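Local coordinates for MHC class I antigen (Anolis carolinensis, PDB 7CPO), which probably binds peptide antigens in the groove of its alpha 1 and alpha 2 domains and presents them to T cells in this lizard, at residues 224-229 and 257-262. Sequence-based numbering, arbitrary orientation.
Sequences EVWLQD and ERYKCH
With chi1 at -173°, Trp226 turns its indole away from its own backbone N, while Tyr259, chi1 -60°, has CG beside its backbone N and anti to its carbonyl carbon, and the outer end of its phenol comes nearer the indole than its base does. This happens in the immunoglobulin C1-set domain, the membrane-proximal alpha 3 domain of a class I heavy chain. Strand 216-221 runs between strands 224-225 and 259-264 in one sheet, so the partners reach across an intervening strand: the CA atoms of Trp226 and Tyr259 lie 9.0 Å apart, and no hydrogen bond joins the two segments.

The pair is T-shaped, edge to face. Tyr259 brings the CE2 corner of its ring over one face of the indole, where CE2 sits 4.1 Å from Trp226 CD1. The planes stand 73° apart, and the centroid of the tyrosine ring is 5.8 Å from that of the five-membered ring. The touch is thus confined to the pyrrole part of the tryptophan, and it is apolar.

Tyr259 is buried, and its hydroxyl has two partners: OH is hydrogen-bonded to Asp252 OD2 and to Arg221 NE. Those two bonds hold the hydroxyl end of the ring and probably limit how far its edge can shift over the indole. Arg221 serves twice, since it also makes a cation-pi contact with Trp226. Both side chains also touch strand 243-251 of the facing sheet, Trp226 at Val249 and Tyr259 at Val251, so the pair lies between the two sheets of the sandwich. Two residues beyond Tyr259, Cys261 forms the intersheet disulfide with Cys205. From the loop that follows Trp226, Gln228 also packs on the indole, its CB 3.3 Å from the Trp226 ring plane, near the margin and on the face opposite Tyr259 CE2.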
ATOM      1  N   GLU A 224      17.785 -18.527  20.636  1.00 40.47           N
ATOM      2  CA  GLU A 224      17.237 -17.295  21.198  1.00 38.46           C
ATOM      3  C   GLU A 224      17.143 -16.194  20.139  1.00 39.33           C
ATOM      4  O   GLU A 224      17.990 -16.091  19.248  1.00 33.82           O
ATOM      5  CB  GLU A 224      18.110 -16.808  22.359  1.00 38.04           C
ATOM      6  CG  GLU A 224      18.274 -17.793  23.525  1.00 40.80           C
ATOM      7  CD  GLU A 224      16.955 -18.209  24.157  1.00 39.67           C
ATOM      8  OE1 GLU A 224      16.599 -19.402  24.050  1.00 40.26           O
ATOM      9  OE2 GLU A 224      16.280 -17.338  24.759  1.00 40.17           O
ATOM     10  N   VAL A 225      16.114 -15.348  20.259  1.00 25.88           N
ATOM     11  CA  VAL A 225      15.957 -14.246  19.314  1.00 29.85           C
ATOM     12  C   VAL A 225      17.162 -13.322  19.408  1.00 29.42           C
ATOM     13  O   VAL A 225      17.622 -12.972  20.503  1.00 38.39           O
ATOM     14  CB  VAL A 225      14.646 -13.476  19.566  1.00 34.46           C
ATOM     15  CG1 VAL A 225      14.564 -12.253  18.662  1.00 18.20           C
ATOM     16  CG2 VAL A 225      13.423 -14.379  19.353  1.00 26.21           C
ATOM     17  N   TRP A 226      17.669 -12.902  18.252  1.00 30.17           N
ATOM     18  CA  TRP A 226      18.931 -12.176  18.174  1.00 37.46           C
ATOM     19  C   TRP A 226      18.756 -10.969  17.264  1.00 34.64           C
ATOM     20  O   TRP A 226      18.247 -11.096  16.143  1.00 31.95           O
ATOM     21  CB  TRP A 226      20.051 -13.107  17.669  1.00 33.52           C
ATOM     22  CG  TRP A 226      21.453 -12.538  17.685  1.00 35.38           C
ATOM     23  CD1 TRP A 226      22.166 -12.083  16.608  1.00 36.19           C
ATOM     24  CD2 TRP A 226      22.322 -12.414  18.820  1.00 36.00           C
ATOM     25  NE1 TRP A 226      23.417 -11.667  17.006  1.00 34.77           N
ATOM     26  CE2 TRP A 226      23.537 -11.861  18.357  1.00 32.03           C
ATOM     27  CE3 TRP A 226      22.192 -12.712  20.183  1.00 43.27           C
ATOM     28  CZ2 TRP A 226      24.607 -11.597  19.206  1.00 36.59           C
ATOM     29  CZ3 TRP A 226      23.262 -12.446  21.026  1.00 40.13           C
ATOM     30  CH2 TRP A 226      24.453 -11.897  20.531  1.00 37.48           C
ATOM     31  N   LEU A 227      19.170  -9.797  17.750  1.00 38.84           N
ATOM     32  CA  LEU A 227      18.962  -8.552  17.023  1.00 33.80           C
ATOM     33  C   LEU A 227      20.243  -7.766  16.806  1.00 32.55           C
ATOM     34  O   LEU A 227      20.200  -6.693  16.202  1.00 38.80           O
ATOM     35  CB  LEU A 227      17.942  -7.665  17.747  1.00 28.41           C
ATOM     36  CG  LEU A 227      16.550  -8.286  17.787  1.00 34.35           C
ATOM     37  CD1 LEU A 227      15.816  -7.927  19.072  1.00 40.28           C
ATOM     38  CD2 LEU A 227      15.768  -7.870  16.568  1.00 46.85           C
ATOM     39  N   GLN A 228      21.373  -8.265  17.276  1.00 30.25           N
ATOM     40  CA  GLN A 228      22.633  -7.588  17.039  1.00 37.58           C
ATOM     41  C   GLN A 228      23.066  -7.799  15.594  1.00 39.43           C
ATOM     42  O   GLN A 228      23.082  -8.933  15.098  1.00 26.20           O
ATOM     43  CB  GLN A 228      23.684  -8.120  18.010  1.00 40.46           C
ATOM     44  CG  GLN A 228      25.099  -7.710  17.708  1.00 32.83           C
ATOM     45  CD  GLN A 228      26.060  -8.249  18.736  1.00 54.03           C
ATOM     46  OE1 GLN A 228      25.785  -8.211  19.942  1.00 57.06           O
ATOM     47  NE2 GLN A 228      27.199  -8.756  18.272  1.00 50.68           N
ATOM     48  N   ASP A 229      23.407  -6.704  14.914  1.00 38.64           N
ATOM     49  CA  ASP A 229      23.854  -6.765  13.525  1.00 33.14           C
ATOM     50  C   ASP A 229      22.796  -7.428  12.642  1.00 42.53           C
ATOM     51  O   ASP A 229      23.107  -8.190  11.723  1.00 41.05           O
ATOM     52  CB  ASP A 229      25.201  -7.484  13.418  1.00 40.61           C
ATOM     53  CG  ASP A 229      26.339  -6.677  14.033  1.00 42.72           C
ATOM     54  OD1 ASP A 229      26.489  -5.495  13.651  1.00 45.14           O
ATOM     55  OD2 ASP A 229      27.076  -7.214  14.893  1.00 41.01           O
ATOM     56  N   GLU A 257      26.802 -22.334  12.383  1.00 31.92           N
ATOM     57  CA  GLU A 257      25.778 -23.295  12.795  1.00 30.96           C
ATOM     58  C   GLU A 257      24.969 -22.850  14.010  1.00 32.23           C
ATOM     59  O   GLU A 257      24.023 -23.549  14.393  1.00 40.14           O
ATOM     60  CB  GLU A 257      26.423 -24.654  13.105  1.00 30.42           C
ATOM     61  CG  GLU A 257      27.226 -24.690  14.424  1.00 38.17           C
ATOM     62  CD  GLU A 257      28.565 -23.942  14.350  1.00 54.39           C
ATOM     63  OE1 GLU A 257      28.946 -23.460  13.254  1.00 54.70           O
ATOM     64  OE2 GLU A 257      29.240 -23.834  15.398  1.00 65.93           O
ATOM     65  N   ARG A 258      25.331 -21.746  14.650  1.00 35.26           N
ATOM     66  CA  ARG A 258      24.539 -21.255  15.765  1.00 38.55           C
ATOM     67  C   ARG A 258      23.315 -20.462  15.312  1.00 42.54           C
ATOM     68  O   ARG A 258      22.416 -20.224  16.127  1.00 38.18           O
ATOM     69  CB  ARG A 258      25.417 -20.390  16.679  1.00 40.76           C
ATOM     70  CG  ARG A 258      26.594 -21.117  17.343  1.00 41.79           C
ATOM     71  CD  ARG A 258      27.378 -20.186  18.271  1.00 36.70           C
ATOM     72  NE  ARG A 258      26.752 -19.979  19.577  1.00 47.74           N
ATOM     73  CZ  ARG A 258      27.120 -19.036  20.449  1.00 40.57           C
ATOM     74  NH1 ARG A 258      28.103 -18.195  20.152  1.00 29.14           N
ATOM     75  NH2 ARG A 258      26.499 -18.931  21.616  1.00 28.78           N
ATOM     76  N   TYR A 259      23.248 -20.075  14.035  1.00 32.84           N
ATOM     77  CA  TYR A 259      22.225 -19.171  13.522  1.00 42.66           C
ATOM     78  C   TYR A 259      21.236 -19.892  12.612  1.00 40.90           C
ATOM     79  O   TYR A 259      21.632 -20.618  11.690  1.00 47.95           O
ATOM     80  CB  TYR A 259      22.870 -18.010  12.769  1.00 31.54           C
ATOM     81  CG  TYR A 259      23.781 -17.210  13.650  1.00 36.86           C
ATOM     82  CD1 TYR A 259      25.104 -17.587  13.841  1.00 42.02           C
ATOM     83  CD2 TYR A 259      23.321 -16.088  14.305  1.00 33.82           C
ATOM     84  CE1 TYR A 259      25.933 -16.856  14.658  1.00 39.29           C
ATOM     85  CE2 TYR A 259      24.143 -15.354  15.116  1.00 38.46           C
ATOM     86  CZ  TYR A 259      25.445 -15.738  15.291  1.00 31.95           C
ATOM     87  OH  TYR A 259      26.257 -14.985  16.108  1.00 47.12           O
ATOM     88  N   LYS A 260      19.953 -19.662  12.867  1.00 37.68           N
ATOM     89  CA  LYS A 260      18.844 -20.213  12.106  1.00 33.86           C
ATOM     90  C   LYS A 260      17.849 -19.097  11.857  1.00 39.18           C
ATOM     91  O   LYS A 260      17.688 -18.208  12.699  1.00 35.36           O
ATOM     92  CB  LYS A 260      18.157 -21.352  12.863  1.00 32.82           C
ATOM     93  CG  LYS A 260      18.944 -22.650  12.870  1.00 41.17           C
ATOM     94  CD  LYS A 260      18.321 -23.666  13.805  1.00 36.83           C
ATOM     95  CE  LYS A 260      19.328 -24.753  14.120  1.00 32.48           C
ATOM     96  NZ  LYS A 260      19.226 -25.880  13.174  1.00 35.01           N
ATOM     97  N   CYS A 261      17.191 -19.130  10.709  1.00 38.59           N
ATOM     98  CA  CYS A 261      16.154 -18.154  10.414  1.00 28.75           C
ATOM     99  C   CYS A 261      14.811 -18.711  10.888  1.00 39.23           C
ATOM    100  O   CYS A 261      14.350 -19.744  10.389  1.00 41.74           O
ATOM    101  CB  CYS A 261      16.131 -17.828   8.925  1.00 31.66           C
ATOM    102  SG  CYS A 261      14.774 -16.749   8.467  1.00 45.81           S
ATOM    103  N   HIS A 262      14.192 -18.038  11.855  1.00 27.71           N
ATOM    104  CA  HIS A 262      12.960 -18.502  12.484  1.00 34.02           C
ATOM    105  C   HIS A 262      11.756 -17.734  11.933  1.00 40.64           C
ATOM    106  O   HIS A 262      11.751 -16.496  11.938  1.00 35.02           O
ATOM    107  CB  HIS A 262      13.048 -18.337  14.002  1.00 32.64           C
ATOM    108  CG  HIS A 262      11.832 -18.814  14.725  1.00 32.89           C
ATOM    109  ND1 HIS A 262      11.671 -20.123  15.116  1.00 33.63           N
ATOM    110  CD2 HIS A 262      10.710 -18.164  15.111  1.00 32.43           C
ATOM    111  CE1 HIS A 262      10.505 -20.259  15.722  1.00 31.55           C
ATOM    112  NE2 HIS A 262       9.902 -19.085  15.732  1.00 36.82           N
TER